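Local atomic coordinates of dodecin (Thermus thermophilus, PDB entry 2UX9), a protein that binds and sequesters flavins such as FMN and FAD, and can also bind coenzyme A, probably serving as a cofactor store in a hollow dodecamer. Residues K3-V8 / H35-E40; K7-G12 / Q57-V62. The protein carries 1 engineered substitution. One frame throughout, in Å; residues are numbered along the deposited sequence.

Contact 1: residues K3-V8 / H35-E40; sequences KVYKKV and HLDWFE. With FMN (flavin mononucleotide), chain P.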
loop_
_atom_site.group_PDB
_atom_site.type_symbol
_atom_site.label_atom_id
_atom_site.label_comp_id
_atom_site.label_asym_id
_atom_site.label_seq_id
_atom_site.Cartn_x
_atom_site.Cartn_y
_atom_site.Cartn_z
ATOM N N LYS C 3 -22.575 -3.399 -18.917
ATOM C CA LYS C 3 -23.045 -3.743 -17.559
ATOM C C LYS C 3 -22.323 -2.929 -16.491
ATOM O O LYS C 3 -21.159 -2.586 -16.655
ATOM C CB LYS C 3 -22.812 -5.226 -17.258
ATOM C CG LYS C 3 -23.835 -6.173 -17.856
ATOM C CD LYS C 3 -23.894 -7.442 -17.041
ATOM C CE LYS C 3 -24.873 -8.451 -17.611
ATOM N NZ LYS C 3 -25.286 -9.426 -16.566
ATOM N N VAL C 4 -23.033 -2.608 -15.412
ATOM C CA VAL C 4 -22.461 -1.876 -14.281
ATOM C C VAL C 4 -22.675 -2.694 -13.019
ATOM O O VAL C 4 -23.738 -3.276 -12.818
ATOM C CB VAL C 4 -23.068 -0.469 -14.138
ATOM C CG1 VAL C 4 -22.494 0.252 -12.919
ATOM C CG2 VAL C 4 -22.803 0.340 -15.400
ATOM N N TYR C 5 -21.640 -2.778 -12.197
ATOM C CA TYR C 5 -21.700 -3.511 -10.944
ATOM C C TYR C 5 -21.575 -2.544 -9.788
ATOM O O TYR C 5 -20.984 -1.466 -9.921
ATOM C CB TYR C 5 -20.569 -4.549 -10.859
ATOM C CG TYR C 5 -20.546 -5.540 -11.994
ATOM C CD1 TYR C 5 -21.095 -6.805 -11.854
ATOM C CD2 TYR C 5 -19.977 -5.205 -13.219
ATOM C CE1 TYR C 5 -21.068 -7.717 -12.892
ATOM C CE2 TYR C 5 -19.945 -6.109 -14.267
ATOM C CZ TYR C 5 -20.499 -7.359 -14.099
ATOM O OH TYR C 5 -20.472 -8.263 -15.141
ATOM N N LYS C 6 -22.123 -2.933 -8.642
ATOM C CA LYS C 6 -21.913 -2.216 -7.400
ATOM C C LYS C 6 -21.139 -3.109 -6.444
ATOM O O LYS C 6 -21.336 -4.323 -6.420
ATOM C CB LYS C 6 -23.247 -1.782 -6.777
ATOM C CG LYS C 6 -23.057 -1.123 -5.424
ATOM C CD LYS C 6 -24.149 -0.177 -5.019
ATOM C CE LYS C 6 -23.695 0.617 -3.787
ATOM N NZ LYS C 6 -24.760 1.430 -3.157
ATOM N N LYS C 7 -20.238 -2.516 -5.664
ATOM C CA LYS C 7 -19.579 -3.211 -4.569
ATOM C C LYS C 7 -20.041 -2.623 -3.250
ATOM O O LYS C 7 -20.107 -1.399 -3.110
ATOM C CB LYS C 7 -18.065 -3.090 -4.692
ATOM C CG LYS C 7 -17.528 -3.769 -5.936
ATOM C CD LYS C 7 -16.059 -3.487 -6.197
ATOM C CE LYS C 7 -15.179 -4.183 -5.195
ATOM N NZ LYS C 7 -13.728 -3.822 -5.379
ATOM N N VAL C 8 -20.376 -3.489 -2.292
ATOM C CA VAL C 8 -20.656 -3.064 -0.919
ATOM C C VAL C 8 -19.752 -3.793 0.063
ATOM O O VAL C 8 -19.386 -4.940 -0.158
ATOM C CB VAL C 8 -22.125 -3.271 -0.527
ATOM C CG1 VAL C 8 -23.030 -2.431 -1.408
ATOM C CG2 VAL C 8 -22.500 -4.733 -0.589
ATOM N N HIS C 35 -28.158 -11.027 -7.959
ATOM C CA HIS C 35 -27.024 -11.042 -8.886
ATOM C C HIS C 35 -25.692 -10.833 -8.197
ATOM O O HIS C 35 -24.781 -10.208 -8.746
ATOM C CB HIS C 35 -27.241 -10.047 -10.022
ATOM C CG HIS C 35 -28.527 -10.276 -10.744
ATOM N ND1 HIS C 35 -28.705 -11.340 -11.599
ATOM C CD2 HIS C 35 -29.715 -9.631 -10.687
ATOM C CE1 HIS C 35 -29.941 -11.325 -12.061
ATOM N NE2 HIS C 35 -30.576 -10.306 -11.517
ATOM N N LEU C 36 -25.575 -11.409 -7.009
ATOM C CA LEU C 36 -24.302 -11.450 -6.291
ATOM C C LEU C 36 -23.328 -12.309 -7.094
ATOM O O LEU C 36 -23.651 -13.448 -7.434
ATOM C CB LEU C 36 -24.494 -12.032 -4.890
ATOM C CG LEU C 36 -25.368 -11.194 -3.955
ATOM C CD1 LEU C 36 -25.686 -11.944 -2.686
ATOM C CD2 LEU C 36 -24.700 -9.873 -3.624
ATOM N N ASP C 37 -22.148 -11.764 -7.389
ATOM C CA ASP C 37 -21.222 -12.395 -8.330
ATOM C C ASP C 37 -19.862 -12.778 -7.735
ATOM O O ASP C 37 -19.379 -13.899 -7.948
ATOM C CB ASP C 37 -21.020 -11.463 -9.532
ATOM C CG ASP C 37 -22.192 -11.479 -10.498
ATOM O OD1 ASP C 37 -22.937 -12.478 -10.556
ATOM O OD2 ASP C 37 -22.367 -10.467 -11.205
ATOM N N TRP C 38 -19.223 -11.866 -7.016
ATOM C CA TRP C 38 -17.901 -12.149 -6.469
ATOM C C TRP C 38 -17.675 -11.418 -5.160
ATOM O O TRP C 38 -18.405 -10.491 -4.817
ATOM C CB TRP C 38 -16.792 -11.815 -7.494
ATOM C CG TRP C 38 -16.353 -10.378 -7.483
ATOM C CD1 TRP C 38 -15.280 -9.868 -6.833
ATOM C CD2 TRP C 38 -16.986 -9.271 -8.142
ATOM N NE1 TRP C 38 -15.205 -8.512 -7.038
ATOM C CE2 TRP C 38 -16.236 -8.125 -7.846
ATOM C CE3 TRP C 38 -18.098 -9.150 -8.975
ATOM C CZ2 TRP C 38 -16.567 -6.857 -8.341
ATOM C CZ3 TRP C 38 -18.431 -7.886 -9.464
ATOM C CH2 TRP C 38 -17.672 -6.761 -9.134
ATOM N N PHE C 39 -16.672 -11.870 -4.415
ATOM C CA PHE C 39 -16.257 -11.191 -3.205
ATOM C C PHE C 39 -14.746 -11.078 -3.150
ATOM O O PHE C 39 -14.026 -11.811 -3.821
ATOM C CB PHE C 39 -16.809 -11.860 -1.935
ATOM C CG PHE C 39 -16.280 -13.248 -1.691
ATOM C CD1 PHE C 39 -15.139 -13.465 -0.929
ATOM C CD2 PHE C 39 -16.925 -14.343 -2.223
ATOM C CE1 PHE C 39 -14.657 -14.742 -0.710
ATOM C CE2 PHE C 39 -16.455 -15.616 -1.998
ATOM C CZ PHE C 39 -15.312 -15.816 -1.247
ATOM N N GLU C 40 -14.296 -10.111 -2.363
ATOM C CA GLU C 40 -12.886 -9.827 -2.137
ATOM C C GLU C 40 -12.707 -9.658 -0.643
ATOM O O GLU C 40 -13.324 -8.771 -0.054
ATOM C CB GLU C 40 -12.480 -8.520 -2.831
ATOM C CG GLU C 40 -12.707 -8.491 -4.332
ATOM C CD GLU C 40 -12.733 -7.082 -4.922
ATOM O OE1 GLU C 40 -12.500 -6.079 -4.197
ATOM O OE2 GLU C 40 -12.989 -6.961 -6.126
HETATM N N1 FMN P . -14.816 -13.693 -11.057
HETATM C C2 FMN P . -14.101 -14.584 -10.300
HETATM O O2 FMN P . -14.251 -15.790 -10.473
HETATM N N3 FMN P . -13.199 -14.139 -9.366
HETATM C C4 FMN P . -13.000 -12.793 -9.173
HETATM O O4 FMN P . -12.484 -12.458 -8.100
HETATM C C4A FMN P . -13.704 -11.884 -9.953
HETATM N N5 FMN P . -13.507 -10.527 -9.822
HETATM C C5A FMN P . -14.212 -9.624 -10.589
HETATM C C6 FMN P . -13.998 -8.255 -10.410
HETATM C C7 FMN P . -14.702 -7.326 -11.166
HETATM C C7M FMN P . -14.304 -5.871 -11.118
HETATM C C8 FMN P . -15.632 -7.788 -12.100
HETATM C C8M FMN P . -16.493 -6.831 -12.868
HETATM C C9 FMN P . -15.853 -9.144 -12.278
HETATM C C9A FMN P . -15.146 -10.080 -11.516
HETATM N N10 FMN P . -15.342 -11.451 -11.660
HETATM C C10 FMN P . -14.613 -12.341 -10.893
HETATM C "C1'" FMN P . -16.417 -12.004 -12.570
HETATM C "C2'" FMN P . -17.812 -11.851 -11.957
HETATM O "O2'" FMN P . -17.893 -12.616 -10.771
HETATM C "C3'" FMN P . -18.911 -12.307 -12.919
HETATM O "O3'" FMN P . -18.753 -13.669 -13.254
HETATM C "C4'" FMN P . -18.940 -11.506 -14.219
HETATM O "O4'" FMN P . -18.822 -10.123 -13.961
HETATM C "C5'" FMN P . -20.246 -11.748 -14.952
HETATM O "O5'" FMN P . -21.250 -11.205 -14.135
HETATM P P FMN P . -22.755 -11.075 -14.640
HETATM O O1P FMN P . -23.618 -10.697 -13.453
HETATM O O2P FMN P . -22.808 -9.987 -15.687
HETATM O O3P FMN P . -23.195 -12.396 -15.232
HETATM O O HOH W 1 -12.755 -4.914 -7.713
#
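Lys7 NZ is gripped by several groups: it forms a salt bridge to Glu40 OE1 (2.8 Å), a weak bond to Glu40 OE2, a water link to that same OE2, and a salt bridge to Glu9 of the second subunit. A bend at chi3 (71°) turns the lysine tip toward the carboxylate, whose OE1 it meets on the syn side, somewhat out of the carboxylate plane. Glu40 OE2 also accepts Trp38 NE1 at 2.9 Å, nearly straight and in the indole plane but from above the carboxylate, which fixes the rotation of the indole. Strands 4-8 and 36-40 are not sheet neighbours; their axes stay 9.1 Å apart, and the side chains reach over strand 52-65 between them. Here they form much of this subunit's share of the dodecin flavin site, which a neighbouring subunit completes with Arg45 and Gln57. The edge of Trp38 points at the face of Tyr5 in an offset edge-to-face pair, planes at 72°. FMN C6 sits over one indole face, 3.4 Å from Trp38 CE2. Tyr5 OH accepts a hydrogen bond from FMN O4' (2.8 Å), Asp37 OD2 abuts the Tyr5 ring edge (3.5 Å to CE1), and Lys3 NZ binds phosphate oxygen O2P at 2.7 Å.

Contact 2: residues K7-G12 / Q57-V62; sequences KVELVG and QVVLEV. With FMN (flavin mononucleotide), chain H; FMN (flavin mononucleotide), chain B.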
loop_
_atom_site.group_PDB
_atom_site.type_symbol
_atom_site.label_atom_id
_atom_site.label_comp_id
_atom_site.label_asym_id
_atom_site.label_seq_id
_atom_site.Cartn_x
_atom_site.Cartn_y
_atom_site.Cartn_z
ATOM N N LYS C 7 -20.238 -2.516 -5.664
ATOM C CA LYS C 7 -19.579 -3.211 -4.569
ATOM C C LYS C 7 -20.041 -2.623 -3.250
ATOM O O LYS C 7 -20.107 -1.399 -3.110
ATOM C CB LYS C 7 -18.065 -3.090 -4.692
ATOM C CG LYS C 7 -17.528 -3.769 -5.936
ATOM C CD LYS C 7 -16.059 -3.487 -6.197
ATOM C CE LYS C 7 -15.179 -4.183 -5.195
ATOM N NZ LYS C 7 -13.728 -3.822 -5.379
ATOM N N VAL C 8 -20.376 -3.489 -2.292
ATOM C CA VAL C 8 -20.656 -3.064 -0.919
ATOM C C VAL C 8 -19.752 -3.793 0.063
ATOM O O VAL C 8 -19.386 -4.940 -0.158
ATOM C CB VAL C 8 -22.125 -3.271 -0.527
ATOM C CG1 VAL C 8 -23.030 -2.431 -1.408
ATOM C CG2 VAL C 8 -22.500 -4.733 -0.589
ATOM N N GLU C 9 -19.404 -3.115 1.147
ATOM C CA GLU C 9 -18.504 -3.649 2.154
ATOM C C GLU C 9 -19.273 -4.169 3.367
ATOM O O GLU C 9 -20.003 -3.424 4.027
ATOM C CB GLU C 9 -17.512 -2.583 2.573
ATOM C CG GLU C 9 -16.319 -3.117 3.334
ATOM C CD GLU C 9 -15.303 -2.040 3.646
ATOM O OE1 GLU C 9 -15.557 -0.859 3.340
ATOM O OE2 GLU C 9 -14.260 -2.373 4.207
ATOM N N LEU C 10 -19.115 -5.459 3.635
ATOM C CA LEU C 10 -19.767 -6.141 4.744
ATOM C C LEU C 10 -18.712 -6.728 5.655
ATOM O O LEU C 10 -17.556 -6.941 5.241
ATOM C CB LEU C 10 -20.659 -7.270 4.230
ATOM C CG LEU C 10 -21.734 -6.847 3.236
ATOM C CD1 LEU C 10 -22.516 -8.050 2.718
ATOM C CD2 LEU C 10 -22.676 -5.806 3.816
ATOM N N VAL C 11 -19.108 -6.995 6.889
ATOM C CA VAL C 11 -18.292 -7.768 7.804
ATOM C C VAL C 11 -19.106 -8.955 8.273
ATOM O O VAL C 11 -20.126 -8.792 8.952
ATOM C CB VAL C 11 -17.828 -6.957 9.011
ATOM C CG1 VAL C 11 -16.806 -7.772 9.818
ATOM C CG2 VAL C 11 -17.258 -5.590 8.592
ATOM N N GLY C 12 -18.686 -10.150 7.878
ATOM C CA GLY C 12 -19.291 -11.364 8.373
ATOM C C GLY C 12 -18.578 -11.792 9.629
ATOM O O GLY C 12 -17.360 -11.639 9.752
ATOM N N GLN C 57 -13.884 -12.193 12.327
ATOM C CA GLN C 57 -14.544 -11.098 11.634
ATOM C C GLN C 57 -13.866 -10.901 10.287
ATOM O O GLN C 57 -12.685 -10.555 10.235
ATOM C CB GLN C 57 -14.450 -9.821 12.473
ATOM C CG GLN C 57 -15.105 -9.940 13.853
ATOM C CD GLN C 57 -14.787 -8.779 14.767
ATOM O OE1 GLN C 57 -13.748 -8.146 14.611
ATOM N NE2 GLN C 57 -15.672 -8.498 15.734
ATOM N N VAL C 58 -14.580 -11.158 9.199
ATOM C CA VAL C 58 -13.987 -11.066 7.877
ATOM C C VAL C 58 -14.639 -9.901 7.153
ATOM O O VAL C 58 -15.855 -9.889 6.955
ATOM C CB VAL C 58 -14.161 -12.363 7.106
ATOM C CG1 VAL C 58 -13.555 -12.229 5.721
ATOM C CG2 VAL C 58 -13.508 -13.507 7.867
ATOM N N VAL C 59 -13.828 -8.907 6.812
ATOM C CA VAL C 59 -14.279 -7.719 6.120
ATOM C C VAL C 59 -14.157 -8.015 4.647
ATOM O O VAL C 59 -13.075 -8.350 4.180
ATOM C CB VAL C 59 -13.410 -6.505 6.472
ATOM C CG1 VAL C 59 -13.935 -5.234 5.754
ATOM C CG2 VAL C 59 -13.331 -6.312 7.995
ATOM N N LEU C 60 -15.260 -7.929 3.911
ATOM C CA LEU C 60 -15.208 -8.239 2.501
ATOM C C LEU C 60 -16.035 -7.294 1.661
ATOM O O LEU C 60 -17.015 -6.716 2.122
ATOM C CB LEU C 60 -15.582 -9.703 2.238
ATOM C CG LEU C 60 -16.997 -10.168 2.572
ATOM C CD1 LEU C 60 -17.235 -11.620 2.141
ATOM C CD2 LEU C 60 -17.322 -10.019 4.044
ATOM N N GLU C 61 -15.591 -7.107 0.432
ATOM C CA GLU C 61 -16.355 -6.419 -0.604
ATOM C C GLU C 61 -17.156 -7.452 -1.367
ATOM O O GLU C 61 -16.623 -8.517 -1.697
ATOM C CB GLU C 61 -15.410 -5.721 -1.579
ATOM C CG GLU C 61 -14.564 -4.614 -0.959
ATOM C CD GLU C 61 -15.311 -3.305 -0.827
ATOM O OE1 GLU C 61 -14.749 -2.367 -0.233
ATOM O OE2 GLU C 61 -16.456 -3.208 -1.316
ATOM N N VAL C 62 -18.410 -7.141 -1.652
ATOM C CA VAL C 62 -19.269 -8.035 -2.400
ATOM C C VAL C 62 -19.721 -7.275 -3.646
ATOM O O VAL C 62 -20.260 -6.165 -3.539
ATOM C CB VAL C 62 -20.457 -8.467 -1.537
ATOM C CG1 VAL C 62 -21.362 -9.345 -2.311
ATOM C CG2 VAL C 62 -19.951 -9.184 -0.258
HETATM N N1 FMN H . -13.331 -5.050 18.468
HETATM C C2 FMN H . -13.768 -5.953 17.547
HETATM O O2 FMN H . -14.757 -6.617 17.808
HETATM N N3 FMN H . -13.123 -6.084 16.333
HETATM C C4 FMN H . -12.026 -5.305 16.034
HETATM O O4 FMN H . -11.258 -5.712 15.158
HETATM C C4A FMN H . -11.594 -4.374 16.967
HETATM N N5 FMN H . -10.531 -3.549 16.676
HETATM C C5A FMN H . -10.093 -2.625 17.596
HETATM C C6 FMN H . -9.007 -1.815 17.276
HETATM C C7 FMN H . -8.538 -0.876 18.191
HETATM C C7M FMN H . -7.502 0.113 17.746
HETATM C C8 FMN H . -9.167 -0.762 19.434
HETATM C C8M FMN H . -8.645 0.166 20.494
HETATM C C9 FMN H . -10.259 -1.561 19.745
HETATM C C9A FMN H . -10.727 -2.504 18.831
HETATM N N10 FMN H . -11.815 -3.335 19.127
HETATM C C10 FMN H . -12.251 -4.246 18.182
HETATM C "C1'" FMN H . -12.480 -3.316 20.488
HETATM C "C2'" FMN H . -11.620 -4.017 21.541
HETATM O "O2'" FMN H . -11.511 -5.392 21.237
HETATM C "C3'" FMN H . -12.184 -3.878 22.956
HETATM O "O3'" FMN H . -13.464 -4.469 23.030
HETATM C "C4'" FMN H . -12.269 -2.427 23.418
HETATM O "O4'" FMN H . -11.073 -1.747 23.102
HETATM C "C5'" FMN H . -12.509 -2.343 24.921
HETATM O "O5'" FMN H . -11.453 -3.030 25.560
HETATM P P FMN H . -11.308 -3.019 27.153
HETATM O O1P FMN H . -10.179 -3.969 27.487
HETATM O O2P FMN H . -10.973 -1.628 27.642
HETATM O O3P FMN H . -12.599 -3.495 27.778
HETATM N N1 FMN B . -14.261 -1.325 18.417
HETATM C C2 FMN B . -13.412 -0.327 18.786
HETATM O O2 FMN B . -13.474 0.094 19.929
HETATM N N3 FMN B . -12.481 0.168 17.894
HETATM C C4 FMN B . -12.397 -0.339 16.614
HETATM O O4 FMN B . -11.867 0.369 15.755
HETATM C C4A FMN B . -13.252 -1.366 16.246
HETATM N N5 FMN B . -13.159 -1.925 14.991
HETATM C C5A FMN B . -14.004 -2.943 14.616
HETATM C C6 FMN B . -13.892 -3.476 13.334
HETATM C C7 FMN B . -14.740 -4.502 12.925
HETATM C C7M FMN B . -14.466 -5.189 11.620
HETATM C C8 FMN B . -15.705 -4.984 13.814
HETATM C C8M FMN B . -16.706 -6.023 13.394
HETATM C C9 FMN B . -15.805 -4.461 15.096
HETATM C C9A FMN B . -14.959 -3.431 15.505
HETATM N N10 FMN B . -15.052 -2.872 16.786
HETATM C C10 FMN B . -14.181 -1.861 17.151
HETATM C "C1'" FMN B . -16.132 -3.295 17.759
HETATM C "C2'" FMN B . -17.492 -2.709 17.376
HETATM O "O2'" FMN B . -17.462 -1.303 17.493
HETATM C "C3'" FMN B . -18.634 -3.243 18.241
HETATM O "O3'" FMN B . -18.421 -2.898 19.594
HETATM C "C4'" FMN B . -18.808 -4.754 18.125
HETATM O "O4'" FMN B . -18.754 -5.145 16.769
HETATM C "C5'" FMN B . -20.138 -5.201 18.720
HETATM O "O5'" FMN B . -21.164 -4.506 18.041
HETATM P P FMN B . -22.704 -4.839 18.313
HETATM O O1P FMN B . -23.507 -3.814 17.544
HETATM O O2P FMN B . -23.037 -6.230 17.822
HETATM O O3P FMN B . -22.988 -4.727 19.794
#
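An antiparallel beta ladder joins the first strand of the dodecin sheet to its central strand, with residues 7-12 running against 57-62. Val8 with Val62, Leu10 with Leu60 and Gly12 with Val58 are hydrogen-bonded pairs, each closed by two N-H...O bonds, for example Leu60 N to Leu10 O at 2.8 Å. Between them, Glu9 with Glu61 and Val11 with Val59 are non-hydrogen-bonded pairs, and here CA-H...O contacts such as Val11 CA to Val58 O (3.3 Å) fill in the ladder.

The face bearing Val8, Leu10, Val58, Leu60 and Val62 is apolar. Leu10 CD1 meets Val62 CG2 at 4.1 Å, while Leu60, with CG held between its backbone N and carbonyl carbon (chi1 64°), sends CD2 across the ladder to lie 3.3 Å from Leu10 O. Helix 18-32 covers this side, touching Leu10, Val58 and Leu60.

On the other face, Val11 CG2 packs against Val59 CG2 at 4.0 Å, and the dimethylbenzene end of one flavin (FMN of chain B) rests on both valines through C7M. Glu9, extended with chi1 -165°, passes obliquely over Val59, with OE2 3.3 Å from Val59 CG1; that oxygen also forms a salt bridge with Lys7 of the fourth subunit, whose strand pairs with residues 9-11 and carries the sheet across the interface.

At the far end, Gln57 holds the other flavin (FMN of chain H) with a two-pronged amide grip: OE1 accepts from flavin N3 at 2.8 Å and NE2 donates to O2 at 2.9 Å. The ladder thus belongs to a three-stranded antiparallel sheet with a helix against one face, the beta-alpha-beta-beta topology of dodecin.

How the contacts relate
The two contacts lie 12 Å apart between centres on an antiparallel sheet, three-stranded within the chain, and share Lys7 and Val8 of strand 4-14. Contact 2 is the direct pairing of that strand with the central strand 52-65; contact 1 spans the same central strand to reach 36-49, the other outermost strand within the chain. In chain order, the shared first strand is followed by helix 18-32, then 36-49, then 52-65. Glu40 O and Glu61 N, 2.9 Å apart and probably hydrogen-bonded, tie the two together directly. Contact 1 supplies Lys3, Tyr5, Asp37 and Trp38 to one FMN and contact 2 supplies Gln57 to another, always together with neighbouring subunits of the dodecamer.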